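Malonyl CoA-ACP transacylase (Xanthomonas oryzae pv. oryzae, PDB 3K89) probably moves the malonyl group from malonyl-CoA onto holo-acyl carrier protein, supplying the malonyl-ACP used in fatty acid synthesis. Local coordinates at residues A[99-103]-A[104-108]; A[243-246]-A[247-251]; A[264-268]-A[269-273]. One frame throughout, in Å; residues are numbered along the deposited sequence.

Contact 1 (A[99-103]-A[104-108]); sequences TALVA and AGVLS
Peptide planes are the flat groups here, and Gly105 N meets that of Val102 over a face: it stands above the carbonyl, 62° out of its plane, with 2.9 Å between Gly105 N and Val102 O. A water donates to the same oxygen from nearer the plane and on its opposite side, 2.8 Å from Val102 O, and its other hydrogen goes to Leu107 O, so it bridges the last turn to the outgoing chain. The neighbouring carbonyl is met end-on instead: Val106 N lies 2.9 Å from Leu101 O, nearly on the line of the C=O bond. Just before the turn, Ala104 N still makes the ordinary helical bond to Ala100 O at 2.8 Å. Gly105, at phi 78°, then swings the chain back across the helix end. That reversal brings the side chains of Leu101 and Val106 together, crossing at a slant, with Leu101 CD2 3.8 Å from Val106 CG2. The valine has CG2 beside its backbone N, the branch that faces the leucine. Farther on, the CA-H of Val102 points at Leu107 O (3.6 Å from Val102 CA to Leu107 O). Val106 and Leu107 both rest against Trp223, while Ser108 OG caps Asp111 N and opens helix 109-126. The pair of bonds, Val106 N to Leu101 O and Gly105 N to Val102 O, together with the apolar leucine-valine pair and a glycine of positive phi, is a Schellman motif. It ends helix 95-103, which follows the predicted nucleophile Ser94 in a sequence consistent with a nucleophile elbow.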
# COMPACT_ATOMS: atom_id res chain seq x y z
N THR A 99 0.21 5.58 -5.13
CA THR A 99 1.48 5.58 -5.86
C THR A 99 1.24 5.08 -7.29
O THR A 99 1.76 5.68 -8.24
CB THR A 99 2.51 4.70 -5.14
OG1 THR A 99 2.45 4.97 -3.72
CG2 THR A 99 3.91 5.01 -5.66
N ALA A 100 0.44 4.02 -7.44
CA ALA A 100 0.11 3.47 -8.77
C ALA A 100 -0.60 4.50 -9.64
O ALA A 100 -0.30 4.62 -10.83
CB ALA A 100 -0.74 2.23 -8.62
N LEU A 101 -1.51 5.27 -9.04
CA LEU A 101 -2.24 6.28 -9.79
C LEU A 101 -1.33 7.42 -10.25
O LEU A 101 -1.52 7.96 -11.34
CB LEU A 101 -3.45 6.80 -9.00
CG LEU A 101 -4.55 5.75 -8.87
CD1 LEU A 101 -5.51 6.14 -7.74
CD2 LEU A 101 -5.34 5.59 -10.17
N VAL A 102 -0.31 7.74 -9.44
CA VAL A 102 0.68 8.73 -9.86
C VAL A 102 1.51 8.15 -11.01
O VAL A 102 1.69 8.81 -12.05
CB VAL A 102 1.56 9.24 -8.69
CG1 VAL A 102 2.63 10.23 -9.16
CG2 VAL A 102 0.68 9.93 -7.66
N ALA A 103 1.94 6.89 -10.86
CA ALA A 103 2.74 6.23 -11.92
C ALA A 103 1.97 6.16 -13.24
O ALA A 103 2.57 6.30 -14.30
CB ALA A 103 3.18 4.84 -11.49
N ALA A 104 0.66 5.93 -13.15
CA ALA A 104 -0.25 5.88 -14.30
C ALA A 104 -0.56 7.27 -14.90
O ALA A 104 -1.22 7.35 -15.94
CB ALA A 104 -1.56 5.17 -13.91
N GLY A 105 -0.09 8.33 -14.26
CA GLY A 105 -0.35 9.69 -14.72
C GLY A 105 -1.73 10.25 -14.40
O GLY A 105 -2.13 11.29 -14.94
N VAL A 106 -2.45 9.57 -13.51
CA VAL A 106 -3.79 10.04 -13.11
C VAL A 106 -3.71 11.30 -12.26
O VAL A 106 -4.51 12.23 -12.42
CB VAL A 106 -4.54 8.92 -12.35
CG1 VAL A 106 -5.91 9.38 -11.83
CG2 VAL A 106 -4.77 7.72 -13.27
N LEU A 107 -2.79 11.28 -11.30
CA LEU A 107 -2.51 12.42 -10.44
C LEU A 107 -1.06 12.88 -10.63
O LEU A 107 -0.17 12.05 -10.80
CB LEU A 107 -2.67 12.03 -8.97
CG LEU A 107 -4.10 11.78 -8.48
CD1 LEU A 107 -4.02 11.21 -7.07
CD2 LEU A 107 -4.93 13.05 -8.50
N SER A 108 -0.82 14.18 -10.56
CA SER A 108 0.57 14.68 -10.46
C SER A 108 1.20 14.18 -9.16
O SER A 108 0.50 13.88 -8.20
CB SER A 108 0.59 16.21 -10.49
OG SER A 108 0.01 16.74 -9.31
O HOH W 1 1.90 11.55 -12.58

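Contact 2 (A[243-246]-A[247-251]); sequences AAIR and QALVE
Arg246 and Gln247 sit next to each other on helix 242-254 but send their polar ends to different places. The carbonyl of Arg246 receives Val250 N at 2.9 Å (Val250 N to Arg246 O), and Val250 CG2 rests 3.5 Å from the same Arg246 O. The Arg246 side chain bends at chi3 (-77°), bringing NE back to Ser242 OG, and the guanidinium also makes a cation-pi contact with Trp223. Gln247 sets its CB against the previous turn, 3.4 Å from Ala243 O, then folds at chi2 (57°) toward the next one. There Gln247 NE2 donates to Glu251 OE2 at 2.9 Å in a nearly straight bond; the acceptor lies close to the amide plane, and the donor reaches the anti side of the carboxylate oxygen from somewhat out of its plane. On the buried side Leu249 CG packs 3.4 Å from Ile245 O, and Leu249 CD1 is 4.3 Å from Ile245 CG2. The helix is thus amphipathic: its aliphatic side packs on Leu101 of helix 95-103, while the glutamine-glutamate bond, one helical turn long, ties polar groups along the outer side and probably eases the carboxylate's charge a little.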
# COMPACT_ATOMS: atom_id res chain seq x y z
N ALA A 243 -14.81 9.46 -11.73
CA ALA A 243 -15.79 9.21 -10.67
C ALA A 243 -15.63 7.81 -10.06
O ALA A 243 -15.65 7.67 -8.83
CB ALA A 243 -17.22 9.41 -11.18
N ALA A 244 -15.44 6.81 -10.91
CA ALA A 244 -15.36 5.43 -10.46
C ALA A 244 -14.05 5.14 -9.73
O ALA A 244 -14.04 4.44 -8.72
CB ALA A 244 -15.54 4.47 -11.63
N ILE A 245 -12.95 5.68 -10.24
CA ILE A 245 -11.65 5.53 -9.57
C ILE A 245 -11.71 6.16 -8.19
O ILE A 245 -11.33 5.52 -7.20
CB ILE A 245 -10.50 6.13 -10.42
CG1 ILE A 245 -10.31 5.25 -11.66
CG2 ILE A 245 -9.21 6.20 -9.59
CD1 ILE A 245 -9.44 5.83 -12.79
N ARG A 246 -12.21 7.40 -8.12
CA ARG A 246 -12.35 8.06 -6.82
C ARG A 246 -13.29 7.33 -5.87
O ARG A 246 -12.97 7.21 -4.69
CB ARG A 246 -12.76 9.52 -6.98
CG ARG A 246 -11.65 10.36 -7.63
CD ARG A 246 -12.09 11.80 -7.76
NE ARG A 246 -13.02 11.96 -8.88
CZ ARG A 246 -14.25 12.48 -8.78
NH1 ARG A 246 -14.72 12.90 -7.61
NH2 ARG A 246 -14.99 12.58 -9.87
N GLN A 247 -14.42 6.83 -6.37
CA GLN A 247 -15.33 6.09 -5.50
C GLN A 247 -14.66 4.84 -4.93
O GLN A 247 -14.84 4.50 -3.76
CB GLN A 247 -16.63 5.72 -6.24
CG GLN A 247 -17.68 4.95 -5.38
CD GLN A 247 -18.11 5.68 -4.11
OE1 GLN A 247 -18.01 6.90 -4.00
NE2 GLN A 247 -18.59 4.91 -3.14
N ALA A 248 -13.86 4.17 -5.77
CA ALA A 248 -13.14 2.99 -5.31
C ALA A 248 -12.08 3.33 -4.27
O ALA A 248 -11.79 2.49 -3.41
CB ALA A 248 -12.50 2.24 -6.49
N LEU A 249 -11.52 4.55 -4.34
CA LEU A 249 -10.59 5.02 -3.31
C LEU A 249 -11.30 5.40 -2.00
O LEU A 249 -10.76 5.17 -0.91
CB LEU A 249 -9.78 6.23 -3.79
CG LEU A 249 -8.79 5.91 -4.91
CD1 LEU A 249 -8.32 7.22 -5.54
CD2 LEU A 249 -7.57 5.10 -4.40
N VAL A 250 -12.50 5.96 -2.11
CA VAL A 250 -13.30 6.25 -0.92
C VAL A 250 -13.64 4.92 -0.21
O VAL A 250 -13.38 4.75 0.99
CB VAL A 250 -14.57 7.03 -1.27
CG1 VAL A 250 -15.54 7.07 -0.05
CG2 VAL A 250 -14.20 8.45 -1.69
N GLU A 251 -14.20 3.98 -0.96
CA GLU A 251 -14.55 2.66 -0.43
C GLU A 251 -13.33 1.92 0.09
O GLU A 251 -13.43 1.22 1.10
CB GLU A 251 -15.24 1.83 -1.50
CG GLU A 251 -16.59 2.38 -1.89
CD GLU A 251 -17.17 1.65 -3.09
OE1 GLU A 251 -16.51 0.73 -3.63
OE2 GLU A 251 -18.27 2.01 -3.51

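Contact 3 (A[264-268]-A[269-273]); sequences QALAS and QGITR
Ile271 carries CG1 beside its backbone N (chi1 -59°), and this lays the branch alongside Leu266, with Ile271 CG1 4.0 Å from Leu266 CB. Ser268 has OG placed between its N and its carbonyl carbon (chi1 78°), from where it turns back along the helix and donates to Ala265 O, 2.8 Å from Ser268 OG. The backbone does the rest. Leu266 O is gripped by two donors that come from opposite faces of its carbonyl plane: Ile271 N at 3.2 Å from Leu266 O, and Gln269 N at 3.0 Å from Leu266 O. Gln269 N also makes a weak bond to Ala265 O, over which the CB and CG of Gln269 lie. Gly270 N stands well above the carbonyl plane of Ala267, with 3.2 Å between Gly270 N and Ala267 O. A water donates to that oxygen, 2.9 Å from Ala267 O, and also to Ile271 O, 2.6 Å away from the water, stitching the final turn to the departing chain. Gly270 takes phi 93°, and as the C-prime residue it completes a Schellman motif, closed by the apolar Leu266-Ile271 pair. Both of these side chains lie on Leu89 and Ala7 of the parallel sheet that strand 273-276 is about to join. Chemically, the carbonyl oxygens of Ala265, Leu266 and Ala267 are met by turn N-H groups, the Ser268 hydroxyl and a water, so these three oxygens keep partners where the helix gives way to the turn, while aliphatic carbon turns to the sheet.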
# COMPACT_ATOMS: atom_id res chain seq x y z
N GLN A 264 -4.13 -12.21 -7.82
CA GLN A 264 -4.82 -13.22 -8.66
C GLN A 264 -5.40 -12.59 -9.93
O GLN A 264 -5.37 -13.21 -11.00
CB GLN A 264 -5.92 -13.93 -7.85
CG GLN A 264 -5.34 -14.87 -6.79
CD GLN A 264 -6.39 -15.40 -5.80
OE1 GLN A 264 -7.48 -14.84 -5.66
NE2 GLN A 264 -6.06 -16.49 -5.12
N ALA A 265 -5.89 -11.35 -9.82
CA ALA A 265 -6.43 -10.64 -10.99
C ALA A 265 -5.34 -10.35 -12.01
O ALA A 265 -5.56 -10.51 -13.22
CB ALA A 265 -7.16 -9.36 -10.58
N LEU A 266 -4.17 -9.92 -11.51
CA LEU A 266 -3.00 -9.71 -12.38
C LEU A 266 -2.64 -11.00 -13.12
O LEU A 266 -2.52 -10.97 -14.35
CB LEU A 266 -1.79 -9.21 -11.57
CG LEU A 266 -1.92 -7.81 -10.94
CD1 LEU A 266 -0.69 -7.55 -10.05
CD2 LEU A 266 -2.09 -6.72 -12.00
N ALA A 267 -2.48 -12.09 -12.37
CA ALA A 267 -2.12 -13.40 -12.94
C ALA A 267 -3.15 -13.88 -13.95
O ALA A 267 -2.79 -14.44 -14.98
CB ALA A 267 -1.93 -14.42 -11.83
N SER A 268 -4.43 -13.65 -13.66
CA SER A 268 -5.51 -14.10 -14.56
C SER A 268 -5.49 -13.30 -15.87
O SER A 268 -6.06 -13.74 -16.88
CB SER A 268 -6.87 -13.98 -13.88
OG SER A 268 -7.32 -12.63 -13.86
N GLN A 269 -4.84 -12.14 -15.86
CA GLN A 269 -4.77 -11.31 -17.05
C GLN A 269 -3.45 -11.46 -17.81
O GLN A 269 -3.10 -10.63 -18.64
CB GLN A 269 -5.07 -9.84 -16.71
CG GLN A 269 -6.52 -9.62 -16.31
CD GLN A 269 -6.84 -8.17 -15.97
OE1 GLN A 269 -7.52 -7.90 -14.97
NE2 GLN A 269 -6.39 -7.24 -16.79
N GLY A 270 -2.72 -12.53 -17.50
CA GLY A 270 -1.48 -12.86 -18.21
C GLY A 270 -0.17 -12.34 -17.62
O GLY A 270 0.90 -12.50 -18.21
N ILE A 271 -0.25 -11.70 -16.46
CA ILE A 271 0.96 -11.28 -15.76
C ILE A 271 1.73 -12.48 -15.19
O ILE A 271 1.15 -13.34 -14.51
CB ILE A 271 0.62 -10.28 -14.62
CG1 ILE A 271 -0.09 -9.04 -15.19
CG2 ILE A 271 1.88 -9.90 -13.84
CD1 ILE A 271 0.72 -8.27 -16.22
N THR A 272 3.03 -12.53 -15.48
CA THR A 272 3.95 -13.56 -14.97
C THR A 272 5.14 -12.96 -14.22
O THR A 272 5.89 -13.67 -13.54
CB THR A 272 4.53 -14.43 -16.13
OG1 THR A 272 5.36 -13.62 -16.97
CG2 THR A 272 3.41 -15.04 -16.96
N ARG A 273 5.33 -11.65 -14.36
CA ARG A 273 6.46 -10.96 -13.74
C ARG A 273 5.94 -9.74 -13.01
O ARG A 273 5.19 -8.97 -13.58
CB ARG A 273 7.47 -10.49 -14.80
CG ARG A 273 8.07 -11.59 -15.68
CD ARG A 273 8.76 -10.95 -16.89
NE ARG A 273 9.71 -11.85 -17.53
CZ ARG A 273 10.50 -11.51 -18.55
NH1 ARG A 273 10.45 -10.29 -19.07
NH2 ARG A 273 11.35 -12.40 -19.06
O HOH W 2 -0.13 -15.43 -15.33

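Overall arrangement
From the N terminus, contact 1 comes first: it ends helix 95-103 and closes the short turn into helix 109-126. Contact 2 follows much later as two successive turns inside helix 242-254, closing no loop, and contact 3 soon after ends helix 259-268 and turns the chain into strand 273-276. The three run in series; none nests within or crosses another. Contacts 1 and 2 touch through side chains, Leu101 CD1 lying 3.7 Å from Leu249 CD1, so helices 95-103 and 242-254 pack together. Contact 3 stands apart, its nearest atoms about 10 Å from contact 1, yet contacts 1 and 3 both reach strands 6-10 and 86-92 of the parallel sheet.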